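PDB 3EO7: putative Nitroreductase from Anabaena variabilis ATCC 29413, which binds flavin mononucleotide and probably works as an oxidoreductase of the nitroreductase family. Local coordinates for residues A[46-58]-A[68-80]. Sequence-based numbering, arbitrary orientation.
Sequences GSAIDLKPYLQET and GQWWQRLSRLLFR. With ACT (acetate ion), chain F.
In this FMN-binding protein of the nitroreductase family, the outermost strand 47-50, with the 3-10 turn 52-54 and the loop after it, packs on helix 66-82 at the edge of the seven-stranded antiparallel sheet. Strand 47-50 pairs with strand 134-139, whose Leu135 touches both Leu51 and Leu78. Close approach centres on the turn, where the CA atoms of Tyr54 and Gln72 lie 4.5 Å apart. Tyr54 lays its ring on the helix: Trp71 CB stands 3.5 Å from the ring centroid and 6° off the normal, a CH-pi contact over the face. The Tyr54 ring and the Trp71 five-membered ring are near parallel (28°) but slid apart, so the rings barely overlap and the face contact on Tyr54 comes from Trp71 CB. Trp71 CG lies beside its backbone N (chi1 -77°), and the indole reaches the end of the strand, with Ile49 CD1 4.0 Å from Trp71 CH2 and Leu51 CD2, just past the strand, 3.9 Å from Trp71 CE3. An acetate, probably from the crystallisation liquor, accepts a hydrogen bond from Tyr54 OH and sets its OXT over one indole face; Trp70 covers the opposite face. Farther along the helix, Leu55 CD2 sits over the Phe79 ring, 3.8 Å from its centroid. Ser75 OG, also hydrogen-bonded to His133 NE2, donates to Leu51 O at 2.7 Å from above the carbonyl plane, and Tyr54 N reaches the same oxygen from the other face.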
ATOM      1  N   GLY A  46      29.300  -4.826  -6.317  1.00 33.36           N
ATOM      2  CA  GLY A  46      28.355  -4.662  -7.409  1.00 33.50           C
ATOM      3  C   GLY A  46      28.555  -3.371  -8.167  1.00 33.26           C
ATOM      4  O   GLY A  46      29.187  -2.441  -7.683  1.00 38.50           O
ATOM      5  N   SER A  47      28.024  -3.329  -9.374  1.00 29.28           N
ATOM      6  CA  SER A  47      28.098  -2.153 -10.222  1.00 30.54           C
ATOM      7  C   SER A  47      26.913  -1.248  -9.960  1.00 27.43           C
ATOM      8  O   SER A  47      25.786  -1.725  -9.882  1.00 24.46           O
ATOM      9  CB  SER A  47      28.059  -2.590 -11.675  1.00 31.63           C
ATOM     10  OG  SER A  47      29.180  -3.399 -11.959  1.00 42.56           O
ATOM     11  N   ALA A  48      27.161   0.047  -9.832  1.00 25.14           N
ATOM     12  CA  ALA A  48      26.083   1.011  -9.633  1.00 25.04           C
ATOM     13  C   ALA A  48      25.684   1.586 -10.989  1.00 25.49           C
ATOM     14  O   ALA A  48      26.551   1.961 -11.779  1.00 26.65           O
ATOM     15  CB  ALA A  48      26.539   2.111  -8.705  1.00 26.11           C
ATOM     16  N   ILE A  49      24.389   1.592 -11.296  1.00 20.35           N
ATOM     17  CA  ILE A  49      23.865   2.196 -12.507  1.00 21.74           C
ATOM     18  C   ILE A  49      23.175   3.495 -12.081  1.00 20.41           C
ATOM     19  O   ILE A  49      22.188   3.476 -11.375  1.00 18.96           O
ATOM     20  CB  ILE A  49      22.847   1.314 -13.209  1.00 22.70           C
ATOM     21  CG1 ILE A  49      23.437  -0.072 -13.505  1.00 29.79           C
ATOM     22  CG2 ILE A  49      22.322   2.008 -14.477  1.00 22.37           C
ATOM     23  CD1 ILE A  49      22.465  -0.979 -14.247  1.00 29.93           C
ATOM     24  N   ASP A  50      23.715   4.630 -12.505  1.00 18.73           N
ATOM     25  CA  ASP A  50      23.148   5.921 -12.143  1.00 17.84           C
ATOM     26  C   ASP A  50      21.955   6.223 -13.010  1.00 17.24           C
ATOM     27  O   ASP A  50      22.086   6.323 -14.230  1.00 16.69           O
ATOM     28  CB  ASP A  50      24.215   7.005 -12.341  1.00 19.35           C
ATOM     29  CG  ASP A  50      23.754   8.396 -11.949  1.00 20.64           C
ATOM     30  OD1 ASP A  50      22.632   8.584 -11.419  1.00 21.71           O
ATOM     31  OD2 ASP A  50      24.566   9.319 -12.200  1.00 21.32           O
ATOM     32  N   LEU A  51      20.795   6.409 -12.388  1.00 16.96           N
ATOM     33  CA  LEU A  51      19.567   6.673 -13.140  1.00 17.76           C
ATOM     34  C   LEU A  51      19.262   8.155 -13.280  1.00 16.01           C
ATOM     35  O   LEU A  51      18.329   8.532 -13.976  1.00 16.25           O
ATOM     36  CB  LEU A  51      18.375   5.982 -12.489  1.00 19.15           C
ATOM     37  CG  LEU A  51      18.407   4.451 -12.438  1.00 20.73           C
ATOM     38  CD1 LEU A  51      17.292   3.921 -11.547  1.00 19.44           C
ATOM     39  CD2 LEU A  51      18.322   3.869 -13.841  1.00 20.87           C
ATOM     40  N   LYS A  52      19.996   8.992 -12.570  1.00 19.21           N
ATOM     41  CA  LYS A  52      19.735  10.430 -12.605  1.00 18.47           C
ATOM     42  C   LYS A  52      19.837  11.092 -13.984  1.00 19.25           C
ATOM     43  O   LYS A  52      19.013  11.946 -14.301  1.00 18.26           O
ATOM     44  CB  LYS A  52      20.614  11.161 -11.583  1.00 22.28           C
ATOM     45  CG  LYS A  52      20.249  10.815 -10.148  1.00 22.03           C
ATOM     46  CD  LYS A  52      21.049  11.575  -9.130  1.00 20.08           C
ATOM     47  CE  LYS A  52      22.536  11.280  -9.204  1.00 24.06           C
ATOM     48  NZ  LYS A  52      22.894   9.850  -8.936  1.00 21.69           N
ATOM     49  N   PRO A  53      20.835  10.724 -14.806  1.00 18.26           N
ATOM     50  CA  PRO A  53      20.889  11.332 -16.149  1.00 18.57           C
ATOM     51  C   PRO A  53      19.641  11.142 -17.010  1.00 22.52           C
ATOM     52  O   PRO A  53      19.428  11.899 -17.963  1.00 22.02           O
ATOM     53  CB  PRO A  53      22.089  10.653 -16.791  1.00 18.97           C
ATOM     54  CG  PRO A  53      22.964  10.284 -15.628  1.00 19.41           C
ATOM     55  CD  PRO A  53      21.985   9.823 -14.583  1.00 20.71           C
ATOM     56  N   TYR A  54      18.791  10.185 -16.652  1.00 20.96           N
ATOM     57  CA  TYR A  54      17.585   9.897 -17.437  1.00 23.66           C
ATOM     58  C   TYR A  54      16.313  10.447 -16.824  1.00 29.74           C
ATOM     59  O   TYR A  54      15.232  10.252 -17.371  1.00 30.53           O
ATOM     60  CB  TYR A  54      17.466   8.385 -17.640  1.00 23.31           C
ATOM     61  CG  TYR A  54      18.711   7.796 -18.196  1.00 20.68           C
ATOM     62  CD1 TYR A  54      18.997   7.916 -19.559  1.00 20.20           C
ATOM     63  CD2 TYR A  54      19.608   7.117 -17.384  1.00 24.76           C
ATOM     64  CE1 TYR A  54      20.141   7.376 -20.100  1.00 26.11           C
ATOM     65  CE2 TYR A  54      20.789   6.594 -17.917  1.00 28.26           C
ATOM     66  CZ  TYR A  54      21.033   6.715 -19.278  1.00 28.56           C
ATOM     67  OH  TYR A  54      22.178   6.206 -19.831  1.00 35.24           O
ATOM     68  N   LEU A  55      16.442  11.128 -15.693  1.00 33.82           N
ATOM     69  CA  LEU A  55      15.314  11.721 -14.977  1.00 40.84           C
ATOM     70  C   LEU A  55      15.369  13.191 -15.421  1.00 51.13           C
ATOM     71  O   LEU A  55      15.850  14.050 -14.690  1.00 53.58           O
ATOM     72  CB  LEU A  55      15.597  11.544 -13.478  1.00 41.14           C
ATOM     73  CG  LEU A  55      14.548  11.668 -12.389  1.00 41.68           C
ATOM     74  CD1 LEU A  55      13.576  10.538 -12.550  1.00 31.82           C
ATOM     75  CD2 LEU A  55      15.193  11.628 -10.996  1.00 38.96           C
ATOM     76  N   GLN A  56      14.883  13.500 -16.621  1.00 60.29           N
ATOM     77  CA  GLN A  56      15.128  14.830 -17.178  1.00 67.37           C
ATOM     78  C   GLN A  56      14.033  15.506 -18.029  1.00 73.83           C
ATOM     79  O   GLN A  56      12.856  15.544 -17.631  1.00 74.71           O
ATOM     80  CB  GLN A  56      16.410  14.712 -17.991  1.00 68.79           C
ATOM     81  CG  GLN A  56      16.309  13.618 -19.056  1.00 72.59           C
ATOM     82  CD  GLN A  56      17.233  13.836 -20.227  1.00 81.17           C
ATOM     83  OE1 GLN A  56      17.560  14.977 -20.581  1.00 86.21           O
ATOM     84  NE2 GLN A  56      17.634  12.739 -20.869  1.00 87.04           N
ATOM     85  N   GLU A  57      14.460  16.075 -19.170  1.00 80.63           N
ATOM     86  CA  GLU A  57      13.626  16.831 -20.119  1.00 85.61           C
ATOM     87  C   GLU A  57      13.843  16.299 -21.568  1.00 88.53           C
ATOM     88  O   GLU A  57      13.583  15.118 -21.852  1.00 88.98           O
ATOM     89  CB  GLU A  57      13.987  18.332 -20.033  1.00 86.04           C
ATOM     90  CG  GLU A  57      13.950  18.964 -18.626  1.00 86.95           C
ATOM     91  CD  GLU A  57      14.410  20.429 -18.625  1.00 87.60           C
ATOM     92  OE1 GLU A  57      14.767  20.949 -19.707  1.00 92.37           O
ATOM     93  OE2 GLU A  57      14.420  21.063 -17.545  1.00 88.66           O
ATOM     94  N   THR A  58      14.336  17.158 -22.467  1.00 91.40           N
ATOM     95  CA  THR A  58      14.566  16.810 -23.875  1.00 93.60           C
ATOM     96  C   THR A  58      15.536  17.807 -24.521  1.00 94.54           C
ATOM     97  O   THR A  58      15.628  18.953 -24.049  1.00 95.08           O
ATOM     98  CB  THR A  58      13.236  16.853 -24.692  1.00 94.51           C
ATOM     99  OG1 THR A  58      12.509  18.054 -24.380  1.00 96.19           O
ATOM    100  CG2 THR A  58      12.356  15.641 -24.398  1.00 95.06           C
ATOM    101  N   GLY A  68      18.307   5.261 -24.592  1.00 24.11           N
ATOM    102  CA  GLY A  68      18.098   6.321 -23.597  1.00 24.13           C
ATOM    103  C   GLY A  68      16.621   6.460 -23.223  1.00 22.64           C
ATOM    104  O   GLY A  68      16.290   6.695 -22.040  1.00 21.13           O
ATOM    105  N   GLN A  69      15.731   6.332 -24.223  1.00 20.97           N
ATOM    106  CA  GLN A  69      14.295   6.420 -23.964  1.00 23.81           C
ATOM    107  C   GLN A  69      13.895   5.282 -23.022  1.00 19.01           C
ATOM    108  O   GLN A  69      13.077   5.478 -22.139  1.00 20.93           O
ATOM    109  CB  GLN A  69      13.472   6.342 -25.243  1.00 23.57           C
ATOM    110  CG  GLN A  69      13.693   7.508 -26.200  1.00 31.83           C
ATOM    111  CD  GLN A  69      13.110   7.226 -27.580  1.00 32.80           C
ATOM    112  OE1 GLN A  69      12.099   6.526 -27.700  1.00 51.16           O
ATOM    113  NE2 GLN A  69      13.740   7.761 -28.620  1.00 47.86           N
ATOM    114  N   TRP A  70      14.515   4.112 -23.178  1.00 16.62           N
ATOM    115  CA  TRP A  70      14.175   3.007 -22.282  1.00 17.51           C
ATOM    116  C   TRP A  70      14.624   3.307 -20.849  1.00 18.08           C
ATOM    117  O   TRP A  70      13.841   3.177 -19.898  1.00 17.99           O
ATOM    118  CB  TRP A  70      14.727   1.665 -22.766  1.00 20.18           C
ATOM    119  CG  TRP A  70      14.187   0.647 -21.850  1.00 20.25           C
ATOM    120  CD1 TRP A  70      12.891   0.178 -21.807  1.00 29.27           C
ATOM    121  CD2 TRP A  70      14.846   0.101 -20.700  1.00 22.81           C
ATOM    122  NE1 TRP A  70      12.725  -0.650 -20.712  1.00 29.56           N
ATOM    123  CE2 TRP A  70      13.916  -0.739 -20.038  1.00 29.86           C
ATOM    124  CE3 TRP A  70      16.140   0.214 -20.183  1.00 19.17           C
ATOM    125  CZ2 TRP A  70      14.253  -1.462 -18.892  1.00 30.30           C
ATOM    126  CZ3 TRP A  70      16.465  -0.498 -19.057  1.00 23.56           C
ATOM    127  CH2 TRP A  70      15.534  -1.328 -18.426  1.00 25.01           C
ATOM    128  N   TRP A  71      15.868   3.736 -20.696  1.00 17.99           N
ATOM    129  CA  TRP A  71      16.399   4.048 -19.368  1.00 17.66           C
ATOM    130  C   TRP A  71      15.591   5.169 -18.712  1.00 17.31           C
ATOM    131  O   TRP A  71      15.411   5.138 -17.502  1.00 18.52           O
ATOM    132  CB  TRP A  71      17.881   4.391 -19.408  1.00 18.16           C
ATOM    133  CG  TRP A  71      18.773   3.179 -19.561  1.00 19.16           C
ATOM    134  CD1 TRP A  71      19.446   2.782 -20.677  1.00 24.39           C
ATOM    135  CD2 TRP A  71      19.015   2.182 -18.566  1.00 22.03           C
ATOM    136  NE1 TRP A  71      20.134   1.613 -20.419  1.00 25.51           N
ATOM    137  CE2 TRP A  71      19.886   1.225 -19.134  1.00 26.06           C
ATOM    138  CE3 TRP A  71      18.636   2.038 -17.230  1.00 23.60           C
ATOM    139  CZ2 TRP A  71      20.347   0.124 -18.423  1.00 25.14           C
ATOM    140  CZ3 TRP A  71      19.090   0.946 -16.523  1.00 27.60           C
ATOM    141  CH2 TRP A  71      19.937   0.001 -17.126  1.00 22.92           C
ATOM    142  N   GLN A  72      15.128   6.154 -19.483  1.00 16.83           N
ATOM    143  CA  GLN A  72      14.276   7.237 -18.949  1.00 19.11           C
ATOM    144  C   GLN A  72      12.998   6.674 -18.333  1.00 17.65           C
ATOM    145  O   GLN A  72      12.568   7.114 -17.278  1.00 16.50           O
ATOM    146  CB  GLN A  72      13.848   8.240 -20.014  1.00 21.61           C
ATOM    147  CG  GLN A  72      14.900   9.240 -20.449  1.00 33.24           C
ATOM    148  CD  GLN A  72      14.453  10.069 -21.665  1.00 33.09           C
ATOM    149  OE1 GLN A  72      13.251  10.301 -21.869  1.00 48.52           O
ATOM    150  NE2 GLN A  72      15.424  10.509 -22.477  1.00 47.90           N
ATOM    151  N   ARG A  73      12.403   5.695 -18.993  1.00 14.47           N
ATOM    152  CA  ARG A  73      11.186   5.083 -18.477  1.00 16.15           C
ATOM    153  C   ARG A  73      11.453   4.350 -17.163  1.00 15.07           C
ATOM    154  O   ARG A  73      10.699   4.514 -16.216  1.00 15.94           O
ATOM    155  CB  ARG A  73      10.584   4.127 -19.519  1.00 13.95           C
ATOM    156  CG  ARG A  73      10.139   4.799 -20.812  1.00 18.86           C
ATOM    157  CD  ARG A  73       9.866   3.742 -21.872  1.00 18.81           C
ATOM    158  NE  ARG A  73       8.679   2.970 -21.514  1.00 16.01           N
ATOM    159  CZ  ARG A  73       8.379   1.766 -21.981  1.00 16.61           C
ATOM    160  NH1 ARG A  73       9.209   1.130 -22.811  1.00 19.00           N
ATOM    161  NH2 ARG A  73       7.270   1.178 -21.585  1.00 18.95           N
ATOM    162  N   LEU A  74      12.532   3.556 -17.093  1.00 17.02           N
ATOM    163  CA  LEU A  74      12.846   2.836 -15.834  1.00 17.73           C
ATOM    164  C   LEU A  74      13.191   3.826 -14.703  1.00 16.80           C
ATOM    165  O   LEU A  74      12.762   3.681 -13.556  1.00 16.58           O
ATOM    166  CB  LEU A  74      14.035   1.860 -16.035  1.00 16.96           C
ATOM    167  CG  LEU A  74      14.385   1.042 -14.757  1.00 20.59           C
ATOM    168  CD1 LEU A  74      13.194   0.168 -14.327  1.00 20.63           C
ATOM    169  CD2 LEU A  74      15.689   0.214 -14.982  1.00 22.60           C
ATOM    170  N   SER A  75      13.969   4.844 -15.043  1.00 16.26           N
ATOM    171  CA  SER A  75      14.394   5.866 -14.072  1.00 16.73           C
ATOM    172  C   SER A  75      13.177   6.582 -13.486  1.00 15.62           C
ATOM    173  O   SER A  75      13.032   6.744 -12.263  1.00 15.21           O
ATOM    174  CB  SER A  75      15.346   6.856 -14.754  1.00 17.90           C
ATOM    175  OG  SER A  75      15.728   7.901 -13.876  1.00 16.51           O
ATOM    176  N   ARG A  76      12.283   7.000 -14.361  1.00 14.55           N
ATOM    177  CA  ARG A  76      11.062   7.683 -13.936  1.00 19.08           C
ATOM    178  C   ARG A  76      10.109   6.789 -13.155  1.00 17.37           C
ATOM    179  O   ARG A  76       9.516   7.228 -12.149  1.00 16.31           O
ATOM    180  CB  ARG A  76      10.371   8.302 -15.160  1.00 19.55           C
ATOM    181  CG  ARG A  76       9.132   9.154 -14.884  1.00 30.31           C
ATOM    182  CD  ARG A  76       8.501   9.659 -16.199  1.00 33.68           C
ATOM    183  NE  ARG A  76       9.503  10.287 -17.058  1.00 44.33           N
ATOM    184  CZ  ARG A  76       9.845  11.575 -17.025  1.00 52.27           C
ATOM    185  NH1 ARG A  76       9.257  12.420 -16.171  1.00 45.42           N
ATOM    186  NH2 ARG A  76      10.789  12.023 -17.866  1.00 51.55           N
ATOM    187  N   LEU A  77       9.951   5.533 -13.597  1.00 16.19           N
ATOM    188  CA  LEU A  77       9.101   4.587 -12.908  1.00 16.65           C
ATOM    189  C   LEU A  77       9.571   4.423 -11.459  1.00 16.53           C
ATOM    190  O   LEU A  77       8.785   4.541 -10.514  1.00 17.07           O
ATOM    191  CB  LEU A  77       9.075   3.234 -13.650  1.00 16.91           C
ATOM    192  CG  LEU A  77       8.072   2.188 -13.138  1.00 21.04           C
ATOM    193  CD1 LEU A  77       7.742   1.177 -14.269  1.00 21.69           C
ATOM    194  CD2 LEU A  77       8.609   1.493 -11.889  1.00 20.19           C
ATOM    195  N   LEU A  78      10.876   4.267 -11.281  1.00 15.64           N
ATOM    196  CA  LEU A  78      11.412   4.039  -9.940  1.00 15.63           C
ATOM    197  C   LEU A  78      11.340   5.299  -9.096  1.00 14.79           C
ATOM    198  O   LEU A  78      10.951   5.255  -7.917  1.00 16.71           O
ATOM    199  CB  LEU A  78      12.809   3.476 -10.007  1.00 16.27           C
ATOM    200  CG  LEU A  78      12.964   2.015 -10.486  1.00 18.72           C
ATOM    201  CD1 LEU A  78      14.433   1.697 -10.831  1.00 18.16           C
ATOM    202  CD2 LEU A  78      12.407   1.089  -9.401  1.00 18.40           C
ATOM    203  N   PHE A  79      11.677   6.429  -9.702  1.00 16.43           N
ATOM    204  CA  PHE A  79      11.696   7.693  -8.953  1.00 16.45           C
ATOM    205  C   PHE A  79      10.319   8.122  -8.457  1.00 17.98           C
ATOM    206  O   PHE A  79      10.158   8.600  -7.325  1.00 16.41           O
ATOM    207  CB  PHE A  79      12.339   8.802  -9.768  1.00 17.45           C
ATOM    208  CG  PHE A  79      12.564  10.031  -8.962  1.00 18.67           C
ATOM    209  CD1 PHE A  79      13.538  10.025  -7.949  1.00 17.23           C
ATOM    210  CD2 PHE A  79      11.763  11.146  -9.128  1.00 27.53           C
ATOM    211  CE1 PHE A  79      13.727  11.127  -7.149  1.00 23.08           C
ATOM    212  CE2 PHE A  79      11.956  12.271  -8.329  1.00 33.25           C
ATOM    213  CZ  PHE A  79      12.931  12.251  -7.335  1.00 22.97           C
ATOM    214  N   ARG A  80       9.312   7.969  -9.310  1.00 16.42           N
ATOM    215  CA  ARG A  80       7.967   8.366  -8.947  1.00 17.31           C
ATOM    216  C   ARG A  80       7.400   7.350  -7.955  1.00 19.64           C
ATOM    217  O   ARG A  80       6.481   7.669  -7.222  1.00 20.78           O
ATOM    218  CB  ARG A  80       7.070   8.456 -10.180  1.00 18.89           C
ATOM    219  CG  ARG A  80       7.438   9.554 -11.210  1.00 22.86           C
ATOM    220  CD  ARG A  80       6.845  10.891 -10.854  1.00 40.31           C
ATOM    221  NE  ARG A  80       7.311  11.950 -11.764  1.00 41.65           N
ATOM    222  CZ  ARG A  80       8.179  12.927 -11.460  1.00 45.85           C
ATOM    223  NH1 ARG A  80       8.718  13.059 -10.247  1.00 44.49           N
ATOM    224  NH2 ARG A  80       8.496  13.821 -12.396  1.00 45.52           N
TER
HETATM  225  C   ACT F 704      23.460   3.185 -18.643  1.00 59.58           C
HETATM  226  O   ACT F 704      23.247   4.386 -18.334  1.00 58.51           O
HETATM  227  OXT ACT F 704      22.790   2.365 -18.004  1.00 62.25           O
HETATM  228  CH3 ACT F 704      24.438   2.737 -19.694  1.00 56.66           C